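Local atomic coordinates of EvdMO1 (PDB entry 5T39), a protein that probably transfers a methyl group from S-adenosylmethionine to a sugar-containing intermediate of everninomicin biosynthesis, acting as the methyltransferase domain of a bifunctional methyltransferase-oxidase. Residues E35-G40 with A114-E119; E158-L163 with Y192-V197; A219-A224 with C245-V250. One frame throughout, in Å; residues are numbered along the deposited sequence. Where two conformers were deposited one is given.

Interaction 1. Residues E35-G40 with A114-E119; sequences EPWVNG and AEFVME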
# COMPACT_ATOMS: atom_id res chain seq x y z
N GLU A 35 8.81 4.37 -18.71
CA GLU A 35 8.05 3.20 -19.13
C GLU A 35 8.86 1.93 -18.90
O GLU A 35 10.09 1.94 -19.04
CB GLU A 35 7.67 3.30 -20.60
CG GLU A 35 6.72 4.46 -20.89
CD GLU A 35 5.93 4.32 -22.17
OE1 GLU A 35 6.18 5.13 -23.09
OE2 GLU A 35 5.02 3.46 -22.25
N PRO A 36 8.21 0.80 -18.60
CA PRO A 36 6.76 0.61 -18.57
C PRO A 36 6.13 0.98 -17.23
O PRO A 36 6.62 0.59 -16.17
CB PRO A 36 6.60 -0.90 -18.81
CG PRO A 36 7.85 -1.49 -18.21
CD PRO A 36 8.94 -0.49 -18.51
N TRP A 37 5.01 1.70 -17.31
CA TRP A 37 4.19 1.99 -16.15
C TRP A 37 3.23 0.85 -15.86
O TRP A 37 2.82 0.10 -16.75
CB TRP A 37 3.37 3.26 -16.38
CG TRP A 37 4.18 4.53 -16.46
CD1 TRP A 37 5.06 4.91 -17.45
CD2 TRP A 37 4.17 5.59 -15.51
NE1 TRP A 37 5.59 6.14 -17.15
CE2 TRP A 37 5.06 6.58 -15.98
CE3 TRP A 37 3.48 5.81 -14.31
CZ2 TRP A 37 5.28 7.75 -15.27
CZ3 TRP A 37 3.70 6.97 -13.63
CH2 TRP A 37 4.60 7.92 -14.09
N VAL A 38 2.83 0.76 -14.59
CA VAL A 38 1.83 -0.20 -14.14
C VAL A 38 0.44 0.36 -14.30
O VAL A 38 -0.47 -0.33 -14.77
CB VAL A 38 2.10 -0.62 -12.68
CG1 VAL A 38 0.98 -1.52 -12.15
CG2 VAL A 38 3.44 -1.31 -12.58
N ASN A 39 0.23 1.60 -13.89
CA ASN A 39 -1.11 2.18 -13.98
C ASN A 39 -1.19 3.33 -14.96
O ASN A 39 -2.25 3.96 -15.05
CB ASN A 39 -1.61 2.60 -12.61
CG ASN A 39 -1.88 1.42 -11.70
OD1 ASN A 39 -2.38 0.38 -12.14
ND2 ASN A 39 -1.53 1.57 -10.44
N GLY A 40 -0.15 3.56 -15.72
CA GLY A 40 -0.15 4.59 -16.74
C GLY A 40 0.05 5.95 -16.12
O GLY A 40 0.15 6.11 -14.90
N ALA A 114 6.84 7.28 -8.90
CA ALA A 114 6.11 8.01 -7.86
C ALA A 114 6.74 9.38 -7.61
O ALA A 114 6.03 10.37 -7.44
CB ALA A 114 6.07 7.18 -6.58
N GLU A 115 8.07 9.45 -7.58
CA GLU A 115 8.74 10.74 -7.36
C GLU A 115 8.44 11.71 -8.49
O GLU A 115 8.21 12.90 -8.26
CB GLU A 115 10.26 10.52 -7.24
CG GLU A 115 10.68 9.85 -5.95
CD GLU A 115 12.15 9.49 -5.90
OE1 GLU A 115 12.72 9.08 -6.92
OE2 GLU A 115 12.75 9.61 -4.81
N PHE A 116 8.42 11.22 -9.73
CA PHE A 116 8.05 12.06 -10.87
C PHE A 116 6.62 12.56 -10.73
O PHE A 116 6.34 13.75 -10.93
CB PHE A 116 8.24 11.22 -12.14
CG PHE A 116 7.62 11.79 -13.39
CD1 PHE A 116 8.10 12.95 -13.97
CD2 PHE A 116 6.57 11.13 -14.00
CE1 PHE A 116 7.55 13.42 -15.15
CE2 PHE A 116 6.02 11.59 -15.17
CZ PHE A 116 6.50 12.74 -15.75
N VAL A 117 5.69 11.68 -10.36
CA VAL A 117 4.30 12.08 -10.17
C VAL A 117 4.21 13.22 -9.15
O VAL A 117 3.51 14.22 -9.37
CB VAL A 117 3.45 10.86 -9.76
CG1 VAL A 117 2.05 11.28 -9.30
CG2 VAL A 117 3.36 9.87 -10.92
N MET A 118 4.91 13.08 -8.02
CA MET A 118 4.83 14.13 -7.00
C MET A 118 5.41 15.44 -7.51
O MET A 118 4.91 16.51 -7.15
CB MET A 118 5.56 13.73 -5.72
CG MET A 118 5.02 12.49 -5.07
SD MET A 118 3.23 12.44 -4.83
CE MET A 118 3.00 10.72 -5.25
N GLU A 119 6.49 15.38 -8.28
CA GLU A 119 7.07 16.60 -8.81
C GLU A 119 6.13 17.27 -9.81
O GLU A 119 5.94 18.49 -9.76
CB GLU A 119 8.43 16.33 -9.44
CG GLU A 119 9.08 17.62 -9.89
CD GLU A 119 10.51 17.48 -10.37
OE1 GLU A 119 11.01 16.36 -10.49
OE2 GLU A 119 11.12 18.53 -10.65
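In the N-terminal region of this Rossmann-like methyltransferase, the loop after helix 24-33 lays Trp37 against Phe116 and Val117 of helix 108-121. The backbones stay well apart, the nearest CA atoms being those of Trp37 and Ala114 at 10.4 Å, and the indole spans the gap. Its benzo edge does the touching: Trp37 CH2 lies 3.8 Å from Phe116 CD2 and 3.9 Å from Val117 CG2, both partners lying near the indole plane. Trp37 CZ2 also meets Phe116 CE2 at 3.9 Å, while Trp37 CZ3 is 4.0 Å from Val117 CG2. The phenyl ring likewise offers its edge, so the two aromatics meet rim to rim, the two side chains running roughly perpendicular to each other, with neither face used for the pair. Phe116 reaches the loop with CG anti to the backbone N (chi1 166°), a turn that carries the ring off the helix toward the indole. The rotation of the indole is further fixed at its polar corner, where Trp37 NE1 donates a hydrogen bond to Ala31 O of helix 24-33. Phe41 meets both rings, and Phe116 also rests on Ile27 and Ala31. All three touching residues are buried, and the Trp37 side chain lies about 11 Å from the bound S-adenosyl-L-homocysteine. The arrangement is an apolar seam that closes an N-terminal helix and loop over a helix of the class I methyltransferase core.

Interaction 2. Residues E158-L163 with Y192-V197; sequences EPWALL and YSVKHV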
# COMPACT_ATOMS: atom_id res chain seq x y z
N GLU A 158 5.90 -12.98 6.11
CA GLU A 158 5.40 -13.04 7.48
C GLU A 158 4.40 -11.92 7.67
O GLU A 158 4.70 -10.88 8.29
CB GLU A 158 6.53 -12.98 8.50
CG GLU A 158 7.40 -14.20 8.44
CD GLU A 158 8.82 -13.91 8.19
OE1 GLU A 158 9.15 -12.75 7.82
OE2 GLU A 158 9.62 -14.86 8.34
N PRO A 159 3.18 -12.07 7.13
CA PRO A 159 2.22 -10.96 7.17
C PRO A 159 1.89 -10.49 8.58
O PRO A 159 1.67 -9.29 8.80
CB PRO A 159 1.01 -11.52 6.42
CG PRO A 159 1.19 -13.01 6.44
CD PRO A 159 2.67 -13.21 6.34
N TRP A 160 1.85 -11.40 9.57
CA TRP A 160 1.60 -10.99 10.95
C TRP A 160 2.64 -9.99 11.43
O TRP A 160 2.31 -9.11 12.24
CB TRP A 160 1.54 -12.22 11.87
CG TRP A 160 2.72 -13.12 11.70
CD1 TRP A 160 3.91 -13.06 12.35
CD2 TRP A 160 2.83 -14.19 10.76
NE1 TRP A 160 4.75 -14.03 11.88
CE2 TRP A 160 4.12 -14.74 10.90
CE3 TRP A 160 1.96 -14.74 9.82
CZ2 TRP A 160 4.55 -15.82 10.13
CZ3 TRP A 160 2.38 -15.80 9.06
CH2 TRP A 160 3.67 -16.32 9.22
N ALA A 161 3.88 -10.12 10.97
CA ALA A 161 4.94 -9.21 11.40
C ALA A 161 4.77 -7.83 10.80
O ALA A 161 5.13 -6.84 11.43
CB ALA A 161 6.29 -9.81 11.06
N LEU A 162 4.25 -7.74 9.57
CA LEU A 162 3.97 -6.44 9.00
C LEU A 162 2.88 -5.72 9.79
O LEU A 162 2.95 -4.51 10.02
CB LEU A 162 3.58 -6.59 7.52
CG LEU A 162 3.36 -5.29 6.77
CD1 LEU A 162 4.58 -4.39 6.87
CD2 LEU A 162 3.00 -5.58 5.32
N LEU A 163 1.87 -6.47 10.24
CA LEU A 163 0.84 -5.87 11.07
C LEU A 163 1.40 -5.39 12.40
O LEU A 163 1.04 -4.32 12.89
CB LEU A 163 -0.31 -6.86 11.27
CG LEU A 163 -1.02 -7.29 9.98
CD1 LEU A 163 -2.04 -8.36 10.29
CD2 LEU A 163 -1.67 -6.12 9.25
N TYR A 192 -0.03 -19.45 13.15
CA TYR A 192 -0.96 -19.01 12.13
C TYR A 192 -1.03 -20.04 11.02
O TYR A 192 -0.02 -20.66 10.67
CB TYR A 192 -0.52 -17.67 11.55
CG TYR A 192 -0.48 -16.55 12.57
CD1 TYR A 192 -1.64 -16.07 13.15
CD2 TYR A 192 0.73 -15.98 12.96
CE1 TYR A 192 -1.60 -15.05 14.08
CE2 TYR A 192 0.77 -14.96 13.88
CZ TYR A 192 -0.41 -14.51 14.44
OH TYR A 192 -0.41 -13.49 15.36
N SER A 193 -2.23 -20.22 10.46
CA SER A 193 -2.41 -21.09 9.31
C SER A 193 -2.11 -20.33 8.03
O SER A 193 -2.71 -19.27 7.78
CB SER A 193 -3.84 -21.64 9.27
OG SER A 193 -4.11 -22.42 10.42
N VAL A 194 -1.20 -20.87 7.23
CA VAL A 194 -0.60 -20.16 6.11
C VAL A 194 -0.60 -21.00 4.85
O VAL A 194 -0.35 -22.21 4.88
CB VAL A 194 0.84 -19.68 6.44
CG1 VAL A 194 0.81 -18.68 7.55
CG2 VAL A 194 1.76 -20.85 6.79
N LYS A 195 -0.85 -20.33 3.73
CA LYS A 195 -0.65 -20.86 2.39
C LYS A 195 0.67 -20.29 1.90
O LYS A 195 0.78 -19.09 1.63
CB LYS A 195 -1.81 -20.48 1.46
CG LYS A 195 -1.70 -21.15 0.10
CD LYS A 195 -2.94 -21.00 -0.74
CE LYS A 195 -2.81 -21.77 -2.05
NZ LYS A 195 -2.42 -23.20 -1.84
N HIS A 196 1.68 -21.15 1.82
CA HIS A 196 3.05 -20.75 1.52
C HIS A 196 3.33 -21.06 0.07
O HIS A 196 3.37 -22.23 -0.32
CB HIS A 196 4.01 -21.50 2.44
CG HIS A 196 5.43 -21.08 2.32
ND1 HIS A 196 6.47 -21.86 2.78
CD2 HIS A 196 6.00 -19.95 1.83
CE1 HIS A 196 7.61 -21.23 2.58
NE2 HIS A 196 7.35 -20.07 1.99
N VAL A 197 3.51 -20.03 -0.74
CA VAL A 197 3.62 -20.19 -2.18
C VAL A 197 4.73 -19.32 -2.75
O VAL A 197 5.15 -18.32 -2.15
CB VAL A 197 2.30 -19.92 -2.92
CG1 VAL A 197 1.22 -20.89 -2.47
CG2 VAL A 197 1.84 -18.50 -2.71
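Helix 159-169 begins beside strand 192-198, and Trp160, in its first turn, faces Tyr192 at the start of the strand with their CA atoms 8.5 Å apart. Side chains alone bridge this distance. The CB of Trp160, Tyr192 and Val194 all point toward the opposite segment, the last two by the alternation of the strand. Trp160 takes the crowded position, with CG between the backbone N and the carbonyl carbon (chi1 51°), and lays one indole face along the tyrosine. Tyr192 CE2 lies 3.5 Å from Trp160 CG, and Tyr192 CD2 is the same 3.5 Å from Trp160 CD2. The centroid of the five-membered ring of Trp160 lies 4.9 Å from that of the Tyr192 ring, with the planes inclined by 25°, making a slid pair with little overlap. At the indole edge, Trp160 CZ3 meets Val194 CG1 at 3.6 Å. The hydroxyl of Tyr192 is hydrogen-bonded to Asn227 ND2 of helix 218-228. Replacing Trp160 with an alanine would probably open a gap over Tyr192 and leave Val194 CG1 without its aromatic neighbour. This is aromatic packing between a core helix of the Rossmann-like domain and the small antiparallel sheet that follows strand 172-180.

Interaction 3. Residues A219-A224 with C245-V250; sequences ASLFAA and CDIVVV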
# COMPACT_ATOMS: atom_id res chain seq x y z
N ALA A 219 -9.35 -16.78 9.82
CA ALA A 219 -9.17 -16.77 11.26
C ALA A 219 -7.77 -16.29 11.62
O ALA A 219 -7.59 -15.56 12.60
CB ALA A 219 -9.40 -18.17 11.83
N SER A 220 -6.77 -16.69 10.85
CA SER A 220 -5.41 -16.28 11.17
C SER A 220 -5.18 -14.81 10.86
O SER A 220 -4.41 -14.16 11.57
CB SER A 220 -4.40 -17.15 10.43
OG SER A 220 -4.50 -18.50 10.85
N LEU A 221 -5.82 -14.28 9.82
CA LEU A 221 -5.75 -12.84 9.55
C LEU A 221 -6.30 -12.05 10.72
O LEU A 221 -5.68 -11.09 11.19
CB LEU A 221 -6.49 -12.51 8.26
CG LEU A 221 -6.60 -11.02 7.95
CD1 LEU A 221 -5.23 -10.38 7.78
CD2 LEU A 221 -7.46 -10.81 6.72
N PHE A 222 -7.48 -12.43 11.21
CA PHE A 222 -8.08 -11.71 12.33
C PHE A 222 -7.26 -11.90 13.60
O PHE A 222 -7.08 -10.95 14.37
CB PHE A 222 -9.55 -12.09 12.49
CG PHE A 222 -10.45 -11.32 11.57
CD1 PHE A 222 -11.25 -10.31 12.05
CD2 PHE A 222 -10.45 -11.57 10.21
CE1 PHE A 222 -12.06 -9.57 11.20
CE2 PHE A 222 -11.23 -10.81 9.35
CZ PHE A 222 -12.04 -9.81 9.85
N ALA A 223 -6.73 -13.11 13.83
CA ALA A 223 -5.87 -13.31 14.98
C ALA A 223 -4.61 -12.46 14.89
O ALA A 223 -4.16 -11.89 15.89
CB ALA A 223 -5.50 -14.79 15.13
N ALA A 224 -4.02 -12.36 13.69
CA ALA A 224 -2.80 -11.57 13.53
C ALA A 224 -3.07 -10.09 13.78
O ALA A 224 -2.24 -9.39 14.38
CB ALA A 224 -2.23 -11.78 12.13
N CYS A 245 -9.98 -14.75 -1.51
CA CYS A 245 -10.94 -13.85 -0.89
C CYS A 245 -10.34 -12.45 -0.85
O CYS A 245 -9.12 -12.28 -0.88
CB CYS A 245 -11.24 -14.30 0.54
SG CYS A 245 -12.00 -15.93 0.66
N ASP A 246 -11.23 -11.45 -0.76
CA ASP A 246 -10.83 -10.04 -0.69
C ASP A 246 -11.43 -9.42 0.56
O ASP A 246 -12.59 -9.69 0.89
CB ASP A 246 -11.41 -9.24 -1.88
CG ASP A 246 -11.10 -9.84 -3.23
OD1 ASP A 246 -10.18 -10.68 -3.37
OD2 ASP A 246 -11.81 -9.46 -4.18
N ILE A 247 -10.68 -8.56 1.24
CA ILE A 247 -11.22 -7.88 2.41
C ILE A 247 -10.58 -6.51 2.54
O ILE A 247 -9.40 -6.30 2.22
CB ILE A 247 -11.08 -8.75 3.69
CG1 ILE A 247 -12.04 -8.29 4.79
CG2 ILE A 247 -9.63 -8.77 4.18
CD1 ILE A 247 -12.08 -9.23 5.98
N VAL A 248 -11.37 -5.56 3.04
CA VAL A 248 -10.89 -4.25 3.46
C VAL A 248 -11.37 -4.06 4.89
O VAL A 248 -12.57 -4.14 5.16
CB VAL A 248 -11.42 -3.12 2.56
CG1 VAL A 248 -10.85 -1.78 3.02
CG2 VAL A 248 -11.09 -3.37 1.09
N VAL A 249 -10.44 -3.80 5.79
CA VAL A 249 -10.77 -3.60 7.19
C VAL A 249 -10.06 -2.37 7.71
O VAL A 249 -8.99 -1.98 7.21
CB VAL A 249 -10.44 -4.79 8.11
CG1 VAL A 249 -11.05 -6.06 7.59
CG2 VAL A 249 -8.96 -4.96 8.30
N VAL A 250 -10.66 -1.77 8.72
CA VAL A 250 -10.02 -0.75 9.53
C VAL A 250 -9.72 -1.38 10.88
O VAL A 250 -10.63 -1.86 11.56
CB VAL A 250 -10.91 0.48 9.69
CG1 VAL A 250 -10.23 1.51 10.57
CG2 VAL A 250 -11.28 1.07 8.34
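Ile247 of strand 244-252 meets helix 218-228 with two of its branches, one against Leu221 and the other against Phe222. Helix and strand run nearly parallel, their short axes 12.0 Å apart at closest approach and inclined by 20°, so side chains from both must reach inward to close the layer. Ile247 CG1 is anti to the backbone N (chi1 -160°), which sends CD1 out to the phenyl ring and puts CG2 between the backbone N and the carbonyl carbon, where it faces the leucine. Leu221 has CG anti to its own N (chi1 174°), and the extended side chain brings CD2 to 3.9 Å from Ile247 CG2. The two side chains run alongside one another in opposing senses, methyl meeting methyl. Phe222 is placed differently. Its CB starts off to the side of the strand, and it is the length of the ring that carries CE2 and CZ to the sheet. The ring then uses its far edge: Phe222 CE2 approaches Ile247 CD1 at 3.8 Å. Phe222 CZ is 3.9 Å from Ile247 CD1, a methyl that lies near the ring plane. Phe222 CZ also has a looser contact with Val249 CG1 at 4.5 Å, two residues along the strand on the same side of the sheet. Ile233 of the neighbouring strand 232-239 touches both Phe222 and Val249, and Leu153 packs on Leu221, so the apolar layer extends beyond the two segments. Backbone hydrogen bonds tie Ile247 to Thr177 of strand 172-180, holding the isoleucine in the sheet. Here a helix packs on one face of the central sheet, whose strand order 3-2-1-4-5-7-6 marks the class I, Rossmann-like methyltransferase fold.

How the interactions relate
All three contacts are apolar and made mostly by buried side chains, with Phe222 of interaction 3 partly exposed. Interactions 2 and 3 are neighbours, their centres 11 Å apart: Ser193 N lies 2.9 Å from Ser220 OG in a probable hydrogen bond, and Ala224 packs on both Trp160 and Tyr192. Helix 218-228 thus joins the small antiparallel sheet to the central one. Interaction 1 lies on the opposite side of the chain's centre, its own centre 30 Å from each of the others, and joins the N-terminal loop 35-40 to helix 108-121. Aromatic edges meet in interaction 1, an indole face meets a tyrosine in interaction 2, and in interaction 3 isoleucine methyls meet a leucine methyl and a phenyl edge.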